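Local coordinates for MHC class I antigen (Anolis carolinensis, PDB 7CPO), which binds a peptide in the groove of its alpha 1/alpha 2 platform, with beta2-microglobulin alongside, probably to present it to T cells, at residues A[27-31]-A[32-36]; A[170-173]-A[174-178]; A[158-161]-A[162-166]; A[103-106]-A[107-111]. All coordinates share one frame; numbering follows the deposited sequence.

All four contacts lie in the peptide-binding platform. Contact 1 is a beta hairpin of the sheet floor, and contact 4 is the turn between strands 96-105 and 111-119. Contacts 2 and 3 are turns of helix 152-176, their centres about 17 Å apart. Contact 1 packs on contact 2 through F35 and Y173, with F35 CZ 3.4 Å from Y173 CE2. Contact 4 is tied to contact 3 by the disulfide C103-C166, SG to SG 2.1 Å, and it touches contact 2 where L105 and W109 meet Q171. The bound peptide is reached by Y173 of contact 2 and by K158 and Y161 of contact 3.

Contact 1. Residues A[27-31]-A[32-36]; sequences VGYVD and DQEFV
Y29 and E34 face each other in a beta hairpin, a non-hydrogen-bonded antiparallel pair. E34 CB lies over one face of the Y29 ring, 4.1 Å from its centroid, in a CH-pi contact. The D32 carbonyl carbon and Q33 N meet the ring at its edge. E34 then runs on, extended, past V27. V27 CG1 touches E34 CD at 3.4 Å, and the two side chains cross at about a right angle. A water hydrogen-bonds Y29 OH and makes a weak bond to E34 OE1. On the other side of the hairpin, V30 CG2 lies 3.6 Å from F35 CE2. F35 CG sits between its own backbone N and carbonyl carbon (chi1 73°), which brings the ring edge to the Y29 carbonyl carbon and its CE2 side to V30 CG2.

Backbone bonds set this pattern. V30 and Q33 bond both ways around a type I' turn, with Q33 N to V30 O at 2.8 Å. G28 N donates to V36 O, while G28 O accepts from F35 N at 2.9 Å. The register shifts by one residue here, a beta bulge.

D31 at the turn is hydrogen-bonded to H5 and to the backbone N of S6. V27 packs on L54 of the beta2-microglobulin chain. Strand 5-14 runs beside strand 25-30. V30 meets L170 and Y173 of helix 152-176, and F35 and V36 touch helix 62-87.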
loop_
_atom_site.group_PDB
_atom_site.type_symbol
_atom_site.label_atom_id
_atom_site.label_comp_id
_atom_site.label_asym_id
_atom_site.label_seq_id
_atom_site.Cartn_x
_atom_site.Cartn_y
_atom_site.Cartn_z
ATOM N N VAL A 27 -5.510 -0.236 9.356
ATOM C CA VAL A 27 -4.057 -0.088 9.312
ATOM C C VAL A 27 -3.675 1.390 9.387
ATOM O O VAL A 27 -4.293 2.246 8.744
ATOM C CB VAL A 27 -3.465 -0.734 8.036
ATOM C CG1 VAL A 27 -1.963 -0.752 8.120
ATOM C CG2 VAL A 27 -3.965 -2.150 7.864
ATOM N N GLY A 28 -2.625 1.680 10.145
ATOM C CA GLY A 28 -2.126 3.035 10.313
ATOM C C GLY A 28 -0.734 3.161 9.718
ATOM O O GLY A 28 0.109 2.279 9.897
ATOM N N TYR A 29 -0.507 4.268 9.006
ATOM C CA TYR A 29 0.775 4.568 8.379
ATOM C C TYR A 29 1.283 5.949 8.772
ATOM O O TYR A 29 0.511 6.909 8.926
ATOM C CB TYR A 29 0.687 4.519 6.844
ATOM C CG TYR A 29 0.515 3.138 6.258
ATOM C CD1 TYR A 29 1.611 2.433 5.713
ATOM C CD2 TYR A 29 -0.738 2.531 6.231
ATOM C CE1 TYR A 29 1.441 1.161 5.170
ATOM C CE2 TYR A 29 -0.912 1.263 5.684
ATOM C CZ TYR A 29 0.176 0.590 5.158
ATOM O OH TYR A 29 -0.017 -0.654 4.624
ATOM N N VAL A 30 2.600 6.047 8.895
ATOM C CA VAL A 30 3.316 7.306 8.785
ATOM C C VAL A 30 4.218 7.148 7.569
ATOM O O VAL A 30 5.087 6.265 7.552
ATOM C CB VAL A 30 4.106 7.637 10.058
ATOM C CG1 VAL A 30 4.808 8.967 9.913
ATOM C CG2 VAL A 30 3.166 7.662 11.257
ATOM N N ASP A 31 3.960 7.941 6.522
ATOM C CA ASP A 31 4.769 7.956 5.296
ATOM C C ASP A 31 4.984 6.550 4.741
ATOM O O ASP A 31 6.119 6.094 4.566
ATOM C CB ASP A 31 6.139 8.586 5.530
ATOM C CG ASP A 31 6.067 10.025 5.878
ATOM O OD1 ASP A 31 5.047 10.660 5.563
ATOM O OD2 ASP A 31 7.054 10.515 6.460
ATOM N N ASP A 32 3.883 5.852 4.500
ATOM C CA ASP A 32 3.912 4.471 3.980
ATOM C C ASP A 32 4.800 3.516 4.803
ATOM O O ASP A 32 5.137 2.430 4.327
ATOM C CB ASP A 32 4.279 4.417 2.474
ATOM C CG ASP A 32 5.743 4.777 2.164
ATOM O OD1 ASP A 32 6.674 4.270 2.828
ATOM O OD2 ASP A 32 5.958 5.580 1.220
ATOM N N GLN A 33 5.146 3.848 6.054
ATOM C CA GLN A 33 5.579 2.843 7.029
ATOM C C GLN A 33 4.396 2.499 7.922
ATOM O O GLN A 33 3.828 3.382 8.571
ATOM C CB GLN A 33 6.745 3.326 7.889
ATOM C CG GLN A 33 7.254 2.291 8.875
ATOM C CD GLN A 33 8.610 2.669 9.494
ATOM O OE1 GLN A 33 8.856 2.441 10.691
ATOM N NE2 GLN A 33 9.493 3.264 8.678
ATOM N N GLU A 34 4.005 1.235 7.942
ATOM C CA GLU A 34 2.903 0.841 8.800
ATOM C C GLU A 34 3.381 0.826 10.246
ATOM O O GLU A 34 4.455 0.311 10.540
ATOM C CB GLU A 34 2.376 -0.522 8.384
ATOM C CG GLU A 34 1.335 -1.068 9.324
ATOM C CD GLU A 34 0.879 -2.464 8.955
ATOM O OE1 GLU A 34 1.301 -2.973 7.895
ATOM O OE2 GLU A 34 0.095 -3.046 9.729
ATOM N N PHE A 35 2.625 1.435 11.155
ATOM C CA PHE A 35 3.055 1.455 12.543
ATOM C C PHE A 35 2.047 0.865 13.518
ATOM O O PHE A 35 2.454 0.441 14.608
ATOM C CB PHE A 35 3.434 2.885 12.985
ATOM C CG PHE A 35 2.252 3.833 13.191
ATOM C CD1 PHE A 35 1.790 4.127 14.475
ATOM C CD2 PHE A 35 1.664 4.480 12.115
ATOM C CE1 PHE A 35 0.734 5.011 14.674
ATOM C CE2 PHE A 35 0.618 5.355 12.304
ATOM C CZ PHE A 35 0.145 5.616 13.588
ATOM N N VAL A 36 0.764 0.781 13.157
ATOM C CA VAL A 36 -0.242 0.151 14.002
ATOM C C VAL A 36 -1.187 -0.613 13.099
ATOM O O VAL A 36 -1.334 -0.303 11.917
ATOM C CB VAL A 36 -1.044 1.168 14.861
ATOM C CG1 VAL A 36 -0.178 1.719 16.009
ATOM C CG2 VAL A 36 -1.595 2.302 13.970
HETATM O O HOH W 1 2.561 -2.281 4.757
#

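Contact 2. Residues A[170-173]-A[174-178]; sequences LQRY and LNYGK
L174 packs back on L170, one helical turn earlier. Its CG lies 4.0 Å from L170 CD1, and its CD1 is equally near the same methyl. The L174 side chain also rests against L170 O, which accepts a hydrogen bond from L174 N at 2.9 Å. L170 has CG anti to its backbone N (chi1 170°), and this carries CD1 along the helix toward L174.

N175 adds little through its side chain. Its CB rests near R172 O, and its N makes a weak bond to Q171 O at 3.5 Å.

Y176 carries most of the second half. Its N bonds to R172 O at 3.0 Å, almost straight at 171° and in the carbonyl plane. The same oxygen stands 3.3 Å above one face of the Y176 ring, offset toward the rim. The Y176 ring therefore lies against the peptide backbone of the preceding turn. Its CD2 is 4.1 Å from Y173 CD1 and comes to the Y173 ring at its edge. The two tyrosine side chains cross obliquely.

G177 is the first residue to leave the helical conformation, though its N still reaches Y173 O at 2.8 Å. It is also the N-cap of the short helix 178-181, so the two helices meet at this residue.

Y173 OH bonds to Y62 of helix 62-87 and to the bound peptide's backbone. Y173 and Y176 both touch W51. L170 packs on L105 of strand 96-105, while Y173 meets M7 and L174 meets H5 of strand 5-14.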
loop_
_atom_site.group_PDB
_atom_site.type_symbol
_atom_site.label_atom_id
_atom_site.label_comp_id
_atom_site.label_asym_id
_atom_site.label_seq_id
_atom_site.Cartn_x
_atom_site.Cartn_y
_atom_site.Cartn_z
ATOM N N LEU A 170 1.016 13.103 14.389
ATOM C CA LEU A 170 1.993 12.939 13.326
ATOM C C LEU A 170 3.337 13.506 13.749
ATOM O O LEU A 170 4.372 12.852 13.601
ATOM C CB LEU A 170 1.501 13.612 12.044
ATOM C CG LEU A 170 2.565 13.706 10.936
ATOM C CD1 LEU A 170 3.102 12.327 10.577
ATOM C CD2 LEU A 170 2.038 14.420 9.693
ATOM N N GLN A 171 3.332 14.710 14.325
ATOM C CA GLN A 171 4.584 15.308 14.759
ATOM C C GLN A 171 5.217 14.524 15.903
ATOM O O GLN A 171 6.444 14.430 15.975
ATOM C CB GLN A 171 4.363 16.759 15.159
ATOM C CG GLN A 171 4.095 17.694 13.998
ATOM C CD GLN A 171 3.345 18.932 14.436
ATOM O OE1 GLN A 171 2.764 18.960 15.527
ATOM N NE2 GLN A 171 3.376 19.977 13.612
ATOM N N ARG A 172 4.409 13.954 16.797
ATOM C CA ARG A 172 4.963 13.076 17.824
ATOM C C ARG A 172 5.567 11.835 17.197
ATOM O O ARG A 172 6.666 11.416 17.570
ATOM C CB ARG A 172 3.892 12.661 18.837
ATOM C CG ARG A 172 3.828 13.488 20.067
ATOM C CD ARG A 172 2.636 13.094 20.931
ATOM N NE ARG A 172 2.064 14.299 21.526
ATOM C CZ ARG A 172 0.814 14.722 21.364
ATOM N NH1 ARG A 172 -0.066 14.030 20.635
ATOM N NH2 ARG A 172 0.441 15.847 21.958
ATOM N N TYR A 173 4.847 11.225 16.249
ATOM C CA TYR A 173 5.313 9.974 15.659
ATOM C C TYR A 173 6.629 10.181 14.922
ATOM O O TYR A 173 7.552 9.369 15.046
ATOM C CB TYR A 173 4.240 9.414 14.724
ATOM C CG TYR A 173 2.962 8.984 15.428
ATOM C CD1 TYR A 173 2.966 8.640 16.777
ATOM C CD2 TYR A 173 1.746 8.925 14.743
ATOM C CE1 TYR A 173 1.788 8.236 17.430
ATOM C CE2 TYR A 173 0.578 8.520 15.378
ATOM C CZ TYR A 173 0.607 8.182 16.724
ATOM O OH TYR A 173 -0.540 7.781 17.362
ATOM N N LEU A 174 6.747 11.288 14.186
ATOM C CA LEU A 174 7.950 11.528 13.398
ATOM C C LEU A 174 9.178 11.592 14.284
ATOM O O LEU A 174 10.235 11.069 13.927
ATOM C CB LEU A 174 7.808 12.820 12.599
ATOM C CG LEU A 174 6.990 12.716 11.313
ATOM C CD1 LEU A 174 6.655 14.106 10.834
ATOM C CD2 LEU A 174 7.783 11.949 10.257
ATOM N N ASN A 175 9.059 12.223 15.452
ATOM C CA ASN A 175 10.179 12.246 16.379
ATOM C C ASN A 175 10.439 10.859 16.953
ATOM O O ASN A 175 11.587 10.408 17.003
ATOM C CB ASN A 175 9.919 13.243 17.504
ATOM C CG ASN A 175 10.970 13.141 18.600
ATOM O OD1 ASN A 175 12.135 13.426 18.362
ATOM N ND2 ASN A 175 10.567 12.713 19.788
ATOM N N TYR A 176 9.376 10.171 17.388
ATOM C CA TYR A 176 9.498 8.817 17.917
ATOM C C TYR A 176 10.274 7.927 16.960
ATOM O O TYR A 176 11.216 7.236 17.364
ATOM C CB TYR A 176 8.121 8.210 18.160
ATOM C CG TYR A 176 7.391 8.760 19.340
ATOM C CD1 TYR A 176 8.037 9.553 20.280
ATOM C CD2 TYR A 176 6.033 8.494 19.517
ATOM C CE1 TYR A 176 7.351 10.047 21.380
ATOM C CE2 TYR A 176 5.343 8.987 20.600
ATOM C CZ TYR A 176 5.999 9.766 21.522
ATOM O OH TYR A 176 5.289 10.256 22.595
ATOM N N GLY A 177 9.890 7.939 15.680
ATOM C CA GLY A 177 10.426 6.985 14.724
ATOM C C GLY A 177 11.390 7.537 13.695
ATOM O O GLY A 177 11.584 6.920 12.651
ATOM N N LYS A 178 12.003 8.687 13.977
ATOM C CA LYS A 178 12.841 9.365 12.984
ATOM C C LYS A 178 13.981 8.477 12.477
ATOM O O LYS A 178 14.350 8.544 11.297
ATOM C CB LYS A 178 13.412 10.653 13.582
ATOM C CG LYS A 178 14.239 10.450 14.874
ATOM C CD LYS A 178 14.518 11.791 15.531
ATOM C CE LYS A 178 15.136 11.640 16.911
ATOM N NZ LYS A 178 16.542 11.159 16.903
#

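Contact 3. Residues A[158-161]-A[162-166]; sequences KKTY and LEETC
K159 and E163 form a salt bridge one helical turn apart, with K159 NZ 2.6 Å from E163 OE1. The lysine chain runs out extended and bends only at its last torsion (chi4 -56°), which turns NZ back to the carboxylate. NZ comes in from above the carboxylate plane. The aliphatic part joins in too, as K159 CG lies 3.6 Å from E163 CD. The other carboxylate oxygen, OE2, is bridged to K129.

The apolar contacts centre on the Y161 ring. Y161 CG is anti to its backbone N (chi1 174°), which carries the ring forward along the helix, toward T165 and C166. C166 CB covers one face, 4.0 Å from Y161 CE2. C166 SG makes an oblique sulfur-aromatic contact, 5.4 Å from the ring centroid. L162 CD2 lies at the ring edge, and T165 CG2 comes close to CD1 from an oblique direction.

The backbone bonds show a wider pi-type turn at 162-165. T160 O accepts from both E164 N and T165 N, which reach it from opposite faces of its plane. C166 N then bonds to Y161 O at 2.7 Å, five residues back.

With K159 and K129 on its two oxygens, the E163 carboxylate is probably kept ionised. The packing of Y161 against C166, itself joined to C103, is consistent with holding in place a ring whose OH bonds to the backbone of the bound peptide.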
loop_
_atom_site.group_PDB
_atom_site.type_symbol
_atom_site.label_atom_id
_atom_site.label_comp_id
_atom_site.label_asym_id
_atom_site.label_seq_id
_atom_site.Cartn_x
_atom_site.Cartn_y
_atom_site.Cartn_z
ATOM N N LYS A 158 -14.394 16.702 13.553
ATOM C CA LYS A 158 -13.600 16.122 12.480
ATOM C C LYS A 158 -12.607 17.129 11.916
ATOM O O LYS A 158 -11.439 16.789 11.691
ATOM C CB LYS A 158 -14.526 15.579 11.396
ATOM C CG LYS A 158 -15.258 14.363 11.849
ATOM C CD LYS A 158 -16.273 13.896 10.855
ATOM C CE LYS A 158 -16.985 12.642 11.391
ATOM N NZ LYS A 158 -17.531 12.865 12.738
ATOM N N LYS A 159 -13.043 18.374 11.707
ATOM C CA LYS A 159 -12.119 19.435 11.310
ATOM C C LYS A 159 -11.005 19.602 12.340
ATOM O O LYS A 159 -9.820 19.652 11.989
ATOM C CB LYS A 159 -12.885 20.745 11.130
ATOM C CG LYS A 159 -12.055 21.930 10.646
ATOM C CD LYS A 159 -12.927 23.201 10.567
ATOM C CE LYS A 159 -12.242 24.359 9.841
ATOM N NZ LYS A 159 -10.922 24.724 10.434
ATOM N N THR A 160 -11.371 19.684 13.621
ATOM C CA THR A 160 -10.369 19.748 14.678
ATOM C C THR A 160 -9.425 18.550 14.607
ATOM O O THR A 160 -8.195 18.707 14.661
ATOM C CB THR A 160 -11.063 19.814 16.036
ATOM O OG1 THR A 160 -11.783 21.052 16.132
ATOM C CG2 THR A 160 -10.048 19.682 17.207
ATOM N N TYR A 161 -9.983 17.345 14.462
ATOM C CA TYR A 161 -9.143 16.158 14.397
ATOM C C TYR A 161 -8.191 16.230 13.207
ATOM O O TYR A 161 -6.995 15.966 13.340
ATOM C CB TYR A 161 -9.993 14.891 14.322
ATOM C CG TYR A 161 -9.153 13.662 14.104
ATOM C CD1 TYR A 161 -8.636 12.950 15.186
ATOM C CD2 TYR A 161 -8.827 13.233 12.814
ATOM C CE1 TYR A 161 -7.836 11.843 14.988
ATOM C CE2 TYR A 161 -8.014 12.124 12.606
ATOM C CZ TYR A 161 -7.534 11.434 13.696
ATOM O OH TYR A 161 -6.746 10.331 13.491
ATOM N N LEU A 162 -8.707 16.591 12.033
ATOM C CA LEU A 162 -7.866 16.591 10.846
ATOM C C LEU A 162 -6.830 17.702 10.896
ATOM O O LEU A 162 -5.685 17.508 10.472
ATOM C CB LEU A 162 -8.728 16.722 9.596
ATOM C CG LEU A 162 -9.655 15.543 9.315
ATOM C CD1 LEU A 162 -10.593 15.851 8.143
ATOM C CD2 LEU A 162 -8.832 14.299 9.046
ATOM N N GLU A 163 -7.199 18.864 11.422
ATOM C CA GLU A 163 -6.316 20.017 11.361
ATOM C C GLU A 163 -5.376 20.105 12.550
ATOM O O GLU A 163 -4.298 20.705 12.435
ATOM C CB GLU A 163 -7.144 21.302 11.255
ATOM C CG GLU A 163 -8.003 21.321 10.007
ATOM C CD GLU A 163 -8.633 22.671 9.726
ATOM O OE1 GLU A 163 -8.649 23.523 10.641
ATOM O OE2 GLU A 163 -9.118 22.874 8.585
ATOM N N GLU A 164 -5.739 19.504 13.679
ATOM C CA GLU A 164 -4.914 19.690 14.858
ATOM C C GLU A 164 -4.507 18.368 15.492
ATOM O O GLU A 164 -3.312 18.088 15.593
ATOM C CB GLU A 164 -5.647 20.602 15.837
ATOM C CG GLU A 164 -5.790 22.011 15.242
ATOM C CD GLU A 164 -7.019 22.752 15.720
ATOM O OE1 GLU A 164 -7.542 22.425 16.819
ATOM O OE2 GLU A 164 -7.466 23.657 14.976
ATOM N N THR A 165 -5.480 17.547 15.897
ATOM C CA THR A 165 -5.165 16.328 16.631
ATOM C C THR A 165 -4.272 15.409 15.810
ATOM O O THR A 165 -3.226 14.949 16.294
ATOM C CB THR A 165 -6.457 15.611 17.045
ATOM O OG1 THR A 165 -7.255 16.476 17.853
ATOM C CG2 THR A 165 -6.147 14.365 17.841
ATOM N N CYS A 166 -4.667 15.161 14.550
ATOM C CA CYS A 166 -3.914 14.314 13.627
ATOM C C CYS A 166 -2.493 14.842 13.397
ATOM O O CYS A 166 -1.533 14.062 13.351
ATOM C CB CYS A 166 -4.664 14.223 12.294
ATOM S SG CYS A 166 -3.874 13.197 10.990
#

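Contact 4. Residues A[103-106]-A[107-111]; sequences CELR and NDWSK
R106 reaches across a tight turn to S110. R106 NH1 donates to S110 OG at 2.8 Å, and the hydroxyl oxygen lies in the guanidinium plane. The arginine is extended from CG to NE. With CG anti to the carbonyl carbon (chi1 -46°), the chain runs alongside S110, where CD is 3.5 Å from OG. R106 NE makes a salt bridge to E104 OE1 at 3.5 Å. The other oxygen of E104, OE2, is hydrogen-bonded to S4.

S110 OG sits between its own N and carbonyl carbon (chi1 71°). From there it donates to D108 OD1 at 2.7 Å, and D108 OD1 accepts this bond through its syn lone pair. S110 N bonds to the same oxygen from above the carboxylate plane, closing an Asx turn. L105 and W109 meet obliquely, with L105 CD2 4.1 Å from W109 CZ3.

The backbone turns as type I from R106 to W109. R106 N bonds to S110 O and W109 N to R106 O. L105 and K111 form a non-hydrogen-bonded pair next to the turn. A water joins L105 O to N107 OD1.

K111 NZ bonds to E163 O, a second tie to helix 152-176 beside the disulfide. In the turn itself, S110 OG relays a hydrogen-bond chain from R106 to D108. These opposite charges stand 5.2 Å apart, R106 NH1 to D108 OD1, and would probably polarise the hydroxyl between them.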
loop_
_atom_site.group_PDB
_atom_site.type_symbol
_atom_site.label_atom_id
_atom_site.label_comp_id
_atom_site.label_asym_id
_atom_site.label_seq_id
_atom_site.Cartn_x
_atom_site.Cartn_y
_atom_site.Cartn_z
ATOM N N CYS A 103 -3.893 13.202 7.704
ATOM C CA CYS A 103 -3.420 14.558 7.524
ATOM C C CYS A 103 -2.067 14.566 6.840
ATOM O O CYS A 103 -1.312 13.596 6.874
ATOM C CB CYS A 103 -3.293 15.285 8.859
ATOM S SG CYS A 103 -2.399 14.316 10.064
ATOM N N GLU A 104 -1.754 15.711 6.275
ATOM C CA GLU A 104 -0.477 15.953 5.629
ATOM C C GLU A 104 0.148 17.203 6.237
ATOM O O GLU A 104 -0.526 18.226 6.389
ATOM C CB GLU A 104 -0.664 16.131 4.122
ATOM C CG GLU A 104 0.643 16.222 3.359
ATOM C CD GLU A 104 0.451 16.644 1.916
ATOM O OE1 GLU A 104 -0.690 16.983 1.542
ATOM O OE2 GLU A 104 1.446 16.657 1.163
ATOM N N LEU A 105 1.421 17.119 6.586
ATOM C CA LEU A 105 2.193 18.264 7.056
ATOM C C LEU A 105 3.299 18.545 6.045
ATOM O O LEU A 105 4.254 17.767 5.932
ATOM C CB LEU A 105 2.776 17.988 8.441
ATOM C CG LEU A 105 3.636 19.111 9.002
ATOM C CD1 LEU A 105 2.792 20.400 9.206
ATOM C CD2 LEU A 105 4.332 18.664 10.278
ATOM N N ARG A 106 3.192 19.657 5.325
ATOM C CA ARG A 106 4.210 19.923 4.314
ATOM C C ARG A 106 5.426 20.611 4.933
ATOM O O ARG A 106 5.399 21.071 6.082
ATOM C CB ARG A 106 3.612 20.744 3.171
ATOM C CG ARG A 106 2.272 20.182 2.739
ATOM C CD ARG A 106 1.711 20.784 1.467
ATOM N NE ARG A 106 0.339 20.299 1.267
ATOM C CZ ARG A 106 -0.749 20.910 1.737
ATOM N NH1 ARG A 106 -0.634 22.053 2.416
ATOM N NH2 ARG A 106 -1.955 20.391 1.523
ATOM N N ASN A 107 6.522 20.648 4.159
ATOM C CA ASN A 107 7.778 21.220 4.644
ATOM C C ASN A 107 7.680 22.711 4.906
ATOM O O ASN A 107 8.499 23.256 5.653
ATOM C CB ASN A 107 8.911 20.981 3.650
ATOM C CG ASN A 107 9.594 19.658 3.876
ATOM O OD1 ASN A 107 9.362 18.986 4.895
ATOM N ND2 ASN A 107 10.459 19.271 2.936
ATOM N N ASP A 108 6.716 23.380 4.297
ATOM C CA ASP A 108 6.497 24.789 4.560
ATOM C C ASP A 108 5.566 25.024 5.751
ATOM O O ASP A 108 5.163 26.167 5.979
ATOM C CB ASP A 108 5.955 25.459 3.298
ATOM C CG ASP A 108 4.557 24.963 2.917
ATOM O OD1 ASP A 108 3.984 24.104 3.628
ATOM O OD2 ASP A 108 4.010 25.448 1.904
ATOM N N TRP A 109 5.212 23.966 6.488
ATOM C CA TRP A 109 4.339 24.001 7.663
ATOM C C TRP A 109 2.887 24.358 7.331
ATOM O O TRP A 109 2.101 24.706 8.226
ATOM C CB TRP A 109 4.931 24.920 8.737
ATOM C CG TRP A 109 6.203 24.300 9.222
ATOM C CD1 TRP A 109 7.455 24.446 8.678
ATOM C CD2 TRP A 109 6.338 23.364 10.298
ATOM N NE1 TRP A 109 8.362 23.680 9.377
ATOM C CE2 TRP A 109 7.705 23.005 10.370
ATOM C CE3 TRP A 109 5.437 22.802 11.213
ATOM C CZ2 TRP A 109 8.193 22.105 11.316
ATOM C CZ3 TRP A 109 5.921 21.920 12.155
ATOM C CH2 TRP A 109 7.289 21.579 12.202
ATOM N N SER A 110 2.506 24.263 6.061
ATOM C CA SER A 110 1.102 24.140 5.722
ATOM C C SER A 110 0.659 22.679 5.880
ATOM O O SER A 110 1.471 21.740 5.875
ATOM C CB SER A 110 0.838 24.639 4.295
ATOM O OG SER A 110 1.372 23.767 3.305
ATOM N N LYS A 111 -0.649 22.496 6.021
ATOM C CA LYS A 111 -1.204 21.189 6.310
ATOM C C LYS A 111 -2.435 20.936 5.453
ATOM O O LYS A 111 -3.058 21.857 4.931
ATOM C CB LYS A 111 -1.543 21.047 7.790
ATOM C CG LYS A 111 -2.005 22.309 8.439
ATOM C CD LYS A 111 -1.922 22.193 9.951
ATOM C CE LYS A 111 -2.831 23.202 10.625
ATOM N NZ LYS A 111 -2.757 23.107 12.112
HETATM O O HOH W 2 6.965 18.057 6.802
#